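Local coordinates for protein-tyrosine-phosphatase (Shewanella sp., PDB 2Z72) that probably hydrolyses the phosphate ester of phosphotyrosine in proteins, as a cold-active phosphatase with a calcineurin-like fold and a two-zinc centre, at residues V73-D84 and V110-Q121. Residues are numbered along the deposited sequence; the frame is centred on the assembly and turned at random.
Sequences VVALSDVHGQYD and VMTGDIFDRGHQ. With ZN (zinc ion), chain B; ZN (zinc ion), chain C.
The carbonyl O of Asp-114 sits over the centre of one face of the His-80 ring, 3.7 Å above its plane. In the ring plane, beyond the chain B zinc that NE2 binds, lies water 6, while Phe-116 O and Asp-117 O gather at the other nitrogen. Gln-121 CG lies over one face of the His-120 ring, offset toward its rim, with water 4 in plane at the edge. His-80 ND1 gives its hydrogen to Phe-116 O (2.8 Å), tilted 24° from the ring plane, and weakly to Asp-117 O; that grip fixes the ring's rotation. Asp-78 OD1 joins the same zinc, its carboxylate nearly perpendicular to that of Asp-114 (83°). Asp-114 OD1 and water 6 both bridge the two zincs, Asp-114 OD1 at 2.2 Å from zinc B and 2.3 Å from zinc C; Asn-149, His-207 and His-286 complete the chain C site, and His-150 N holds Asp-114 OD2.

This is the metal-binding end of a calcineurin-like phosphoesterase: parallel strands 72-76 and 108-111, joined through helix 83-92 in a beta-alpha-beta crossover, carry the ligands on the loops at their C-terminal ends. Thr-112 OG1 donates to Ser-77 OG (2.7 Å), which in turn donates to Asp-78 OD2, a second shell behind the metal ligand. Met-111 bends at its last torsion (chi3 -72°) to bring CE against both Leu-76 CG and Val-79 CG2.

The Gln-121 amide clasps the start of helix 83-92: Gln-121 OE1 accepts a hydrogen bond from Asp-84 N (3.0 Å), and Gln-121 NE2 donates one to Asp-84 OD1 (3.1 Å), from above the carboxylate plane.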
# COMPACT_ATOMS: atom_id res chain seq x y z
N VAL A 73 -10.87 3.01 -11.82
CA VAL A 73 -10.06 2.61 -10.66
C VAL A 73 -9.17 1.45 -11.10
O VAL A 73 -9.63 0.55 -11.81
CB VAL A 73 -10.95 2.17 -9.48
CG1 VAL A 73 -10.10 1.80 -8.24
CG2 VAL A 73 -11.94 3.25 -9.07
N VAL A 74 -7.93 1.44 -10.63
CA VAL A 74 -7.06 0.27 -10.72
C VAL A 74 -6.63 -0.12 -9.32
O VAL A 74 -6.36 0.72 -8.45
CB VAL A 74 -5.91 0.70 -11.66
CG1 VAL A 74 -5.03 1.80 -11.06
CG2 VAL A 74 -5.05 -0.49 -11.96
N ALA A 75 -6.57 -1.43 -9.06
CA ALA A 75 -6.19 -1.93 -7.76
C ALA A 75 -5.13 -3.01 -7.88
O ALA A 75 -5.15 -3.82 -8.83
CB ALA A 75 -7.40 -2.48 -7.02
N LEU A 76 -4.25 -3.04 -6.92
CA LEU A 76 -3.14 -3.99 -6.84
C LEU A 76 -2.62 -3.98 -5.43
O LEU A 76 -2.99 -3.15 -4.61
CB LEU A 76 -2.04 -3.75 -7.89
CG LEU A 76 -1.22 -2.45 -7.68
CD1 LEU A 76 -0.03 -2.46 -8.64
CD2 LEU A 76 -2.00 -1.18 -7.93
N SER A 77 -1.73 -4.92 -5.08
CA SER A 77 -1.38 -5.08 -3.67
C SER A 77 -0.15 -5.94 -3.50
O SER A 77 0.29 -6.64 -4.39
CB SER A 77 -2.53 -5.84 -3.00
OG SER A 77 -2.50 -5.69 -1.59
N ASP A 78 0.42 -5.89 -2.30
CA ASP A 78 1.43 -6.84 -1.82
C ASP A 78 2.65 -6.86 -2.73
O ASP A 78 3.20 -7.89 -3.10
CB ASP A 78 0.82 -8.24 -1.66
CG ASP A 78 -0.21 -8.28 -0.54
OD1 ASP A 78 0.13 -8.58 0.62
OD2 ASP A 78 -1.39 -7.93 -0.83
N VAL A 79 3.14 -5.65 -3.05
CA VAL A 79 4.38 -5.56 -3.83
C VAL A 79 5.58 -6.14 -3.07
O VAL A 79 6.47 -6.68 -3.71
CB VAL A 79 4.56 -4.09 -4.26
CG1 VAL A 79 5.93 -3.84 -4.86
CG2 VAL A 79 3.46 -3.65 -5.21
N HIS A 80 5.62 -5.98 -1.75
CA HIS A 80 6.66 -6.64 -0.94
C HIS A 80 8.04 -6.39 -1.49
O HIS A 80 8.84 -7.28 -1.78
CB HIS A 80 6.35 -8.14 -0.79
CG HIS A 80 5.26 -8.36 0.23
ND1 HIS A 80 5.37 -7.94 1.51
CD2 HIS A 80 4.07 -9.00 0.15
CE1 HIS A 80 4.27 -8.26 2.18
NE2 HIS A 80 3.42 -8.93 1.38
N GLY A 81 8.35 -5.11 -1.77
CA GLY A 81 9.66 -4.70 -2.15
C GLY A 81 10.10 -5.09 -3.55
O GLY A 81 11.33 -5.05 -3.81
N GLN A 82 9.21 -5.45 -4.43
CA GLN A 82 9.54 -5.85 -5.81
C GLN A 82 9.24 -4.69 -6.77
O GLN A 82 8.22 -4.65 -7.45
CB GLN A 82 8.81 -7.11 -6.18
CG GLN A 82 9.21 -8.29 -5.33
CD GLN A 82 10.62 -8.78 -5.53
OE1 GLN A 82 11.17 -9.46 -4.60
NE2 GLN A 82 11.24 -8.56 -6.64
N TYR A 83 10.13 -3.71 -6.78
CA TYR A 83 9.99 -2.53 -7.60
C TYR A 83 9.99 -2.82 -9.08
O TYR A 83 9.14 -2.34 -9.86
CB TYR A 83 11.10 -1.52 -7.28
CG TYR A 83 11.14 -0.33 -8.21
CD1 TYR A 83 12.13 -0.13 -9.12
CD2 TYR A 83 10.11 0.63 -8.12
CE1 TYR A 83 12.17 0.96 -9.96
CE2 TYR A 83 10.14 1.74 -8.97
CZ TYR A 83 11.15 1.90 -9.87
OH TYR A 83 11.11 3.03 -10.69
N ASP A 84 10.92 -3.67 -9.56
CA ASP A 84 11.00 -3.94 -10.97
C ASP A 84 9.71 -4.54 -11.47
O ASP A 84 9.22 -4.18 -12.58
CB ASP A 84 12.16 -4.90 -11.30
CG ASP A 84 13.52 -4.39 -10.91
OD1 ASP A 84 13.72 -3.15 -10.85
OD2 ASP A 84 14.39 -5.25 -10.69
N VAL A 110 -5.81 2.11 -6.14
CA VAL A 110 -5.86 1.64 -4.77
C VAL A 110 -4.76 0.57 -4.65
O VAL A 110 -4.86 -0.49 -5.27
CB VAL A 110 -7.20 1.05 -4.35
CG1 VAL A 110 -7.19 0.78 -2.87
CG2 VAL A 110 -8.35 2.01 -4.71
N MET A 111 -3.75 0.87 -3.87
CA MET A 111 -2.73 -0.15 -3.54
C MET A 111 -3.03 -0.60 -2.13
O MET A 111 -2.82 0.14 -1.17
CB MET A 111 -1.32 0.45 -3.67
CG MET A 111 -0.26 -0.58 -3.23
SD MET A 111 1.43 -0.12 -3.67
CE MET A 111 1.41 -0.36 -5.43
N THR A 112 -3.58 -1.80 -2.00
CA THR A 112 -4.14 -2.26 -0.72
C THR A 112 -3.11 -2.85 0.22
O THR A 112 -3.36 -3.91 0.82
CB THR A 112 -5.29 -3.25 -0.96
OG1 THR A 112 -4.86 -4.34 -1.72
CG2 THR A 112 -6.44 -2.60 -1.76
N GLY A 113 -1.98 -2.15 0.40
CA GLY A 113 -1.02 -2.51 1.45
C GLY A 113 0.14 -3.40 1.02
O GLY A 113 0.23 -3.90 -0.10
N ASP A 114 1.05 -3.54 1.97
CA ASP A 114 2.19 -4.48 1.91
C ASP A 114 3.18 -4.17 0.84
O ASP A 114 3.64 -5.00 0.06
CB ASP A 114 1.72 -5.94 1.85
CG ASP A 114 1.38 -6.53 3.20
OD1 ASP A 114 1.19 -7.83 3.21
OD2 ASP A 114 1.27 -5.80 4.19
N ILE A 115 3.64 -2.89 0.86
CA ILE A 115 4.87 -2.49 0.20
C ILE A 115 6.08 -3.09 0.90
O ILE A 115 7.01 -3.59 0.28
CB ILE A 115 5.02 -0.96 0.15
CG1 ILE A 115 4.01 -0.36 -0.83
CG2 ILE A 115 6.45 -0.57 -0.17
CD1 ILE A 115 3.94 1.15 -0.84
N PHE A 116 6.09 -3.01 2.23
CA PHE A 116 7.23 -3.49 3.01
C PHE A 116 7.37 -5.02 2.99
O PHE A 116 6.41 -5.75 2.82
CB PHE A 116 7.10 -3.07 4.45
CG PHE A 116 7.36 -1.61 4.72
CD1 PHE A 116 6.33 -0.68 4.76
CD2 PHE A 116 8.65 -1.17 4.93
CE1 PHE A 116 6.60 0.63 5.01
CE2 PHE A 116 8.90 0.13 5.18
CZ PHE A 116 7.90 1.04 5.24
N ASP A 117 8.61 -5.41 3.22
CA ASP A 117 9.09 -6.73 3.65
C ASP A 117 9.20 -7.71 2.49
O ASP A 117 8.63 -7.56 1.42
CB ASP A 117 8.20 -7.27 4.78
CG ASP A 117 8.37 -6.54 6.09
OD1 ASP A 117 7.54 -6.80 7.01
OD2 ASP A 117 9.34 -5.75 6.22
N ARG A 118 10.02 -8.72 2.77
CA ARG A 118 10.45 -9.81 1.91
C ARG A 118 11.42 -9.35 0.85
O ARG A 118 12.51 -9.91 0.69
CB ARG A 118 9.28 -10.62 1.32
CG ARG A 118 9.85 -11.82 0.57
CD ARG A 118 8.69 -12.68 0.04
NE ARG A 118 9.23 -13.67 -0.91
CZ ARG A 118 8.60 -14.76 -1.30
NH1 ARG A 118 7.38 -15.02 -0.82
NH2 ARG A 118 9.20 -15.58 -2.17
N GLY A 119 11.07 -8.35 0.06
CA GLY A 119 11.86 -7.96 -1.09
C GLY A 119 12.96 -6.97 -0.78
O GLY A 119 13.10 -6.45 0.31
N HIS A 120 13.76 -6.75 -1.80
CA HIS A 120 15.01 -6.03 -1.77
C HIS A 120 15.00 -4.63 -2.31
O HIS A 120 16.05 -3.98 -2.32
CB HIS A 120 16.10 -6.85 -2.52
CG HIS A 120 15.83 -7.00 -3.97
ND1 HIS A 120 14.77 -7.65 -4.55
CD2 HIS A 120 16.52 -6.46 -4.99
CE1 HIS A 120 14.81 -7.56 -5.89
NE2 HIS A 120 15.88 -6.83 -6.16
N GLN A 121 13.83 -4.14 -2.74
CA GLN A 121 13.69 -2.83 -3.35
C GLN A 121 12.61 -2.04 -2.66
O GLN A 121 11.82 -1.30 -3.27
CB GLN A 121 13.38 -2.90 -4.85
CG GLN A 121 14.33 -3.75 -5.69
CD GLN A 121 13.93 -3.77 -7.16
OE1 GLN A 121 12.95 -4.40 -7.51
NE2 GLN A 121 14.66 -3.00 -7.94
ZN ZN B . 1.51 -9.42 1.77
ZN ZN C . -0.50 -8.95 4.26
O HOH W 1 1.95 -3.12 -2.23
O HOH W 2 11.26 -6.53 -8.57
O HOH W 3 14.04 -10.20 -3.73
O HOH W 4 16.43 -5.92 -8.88
O HOH W 5 1.53 -11.12 0.50
O HOH W 6 0.50 -10.28 3.23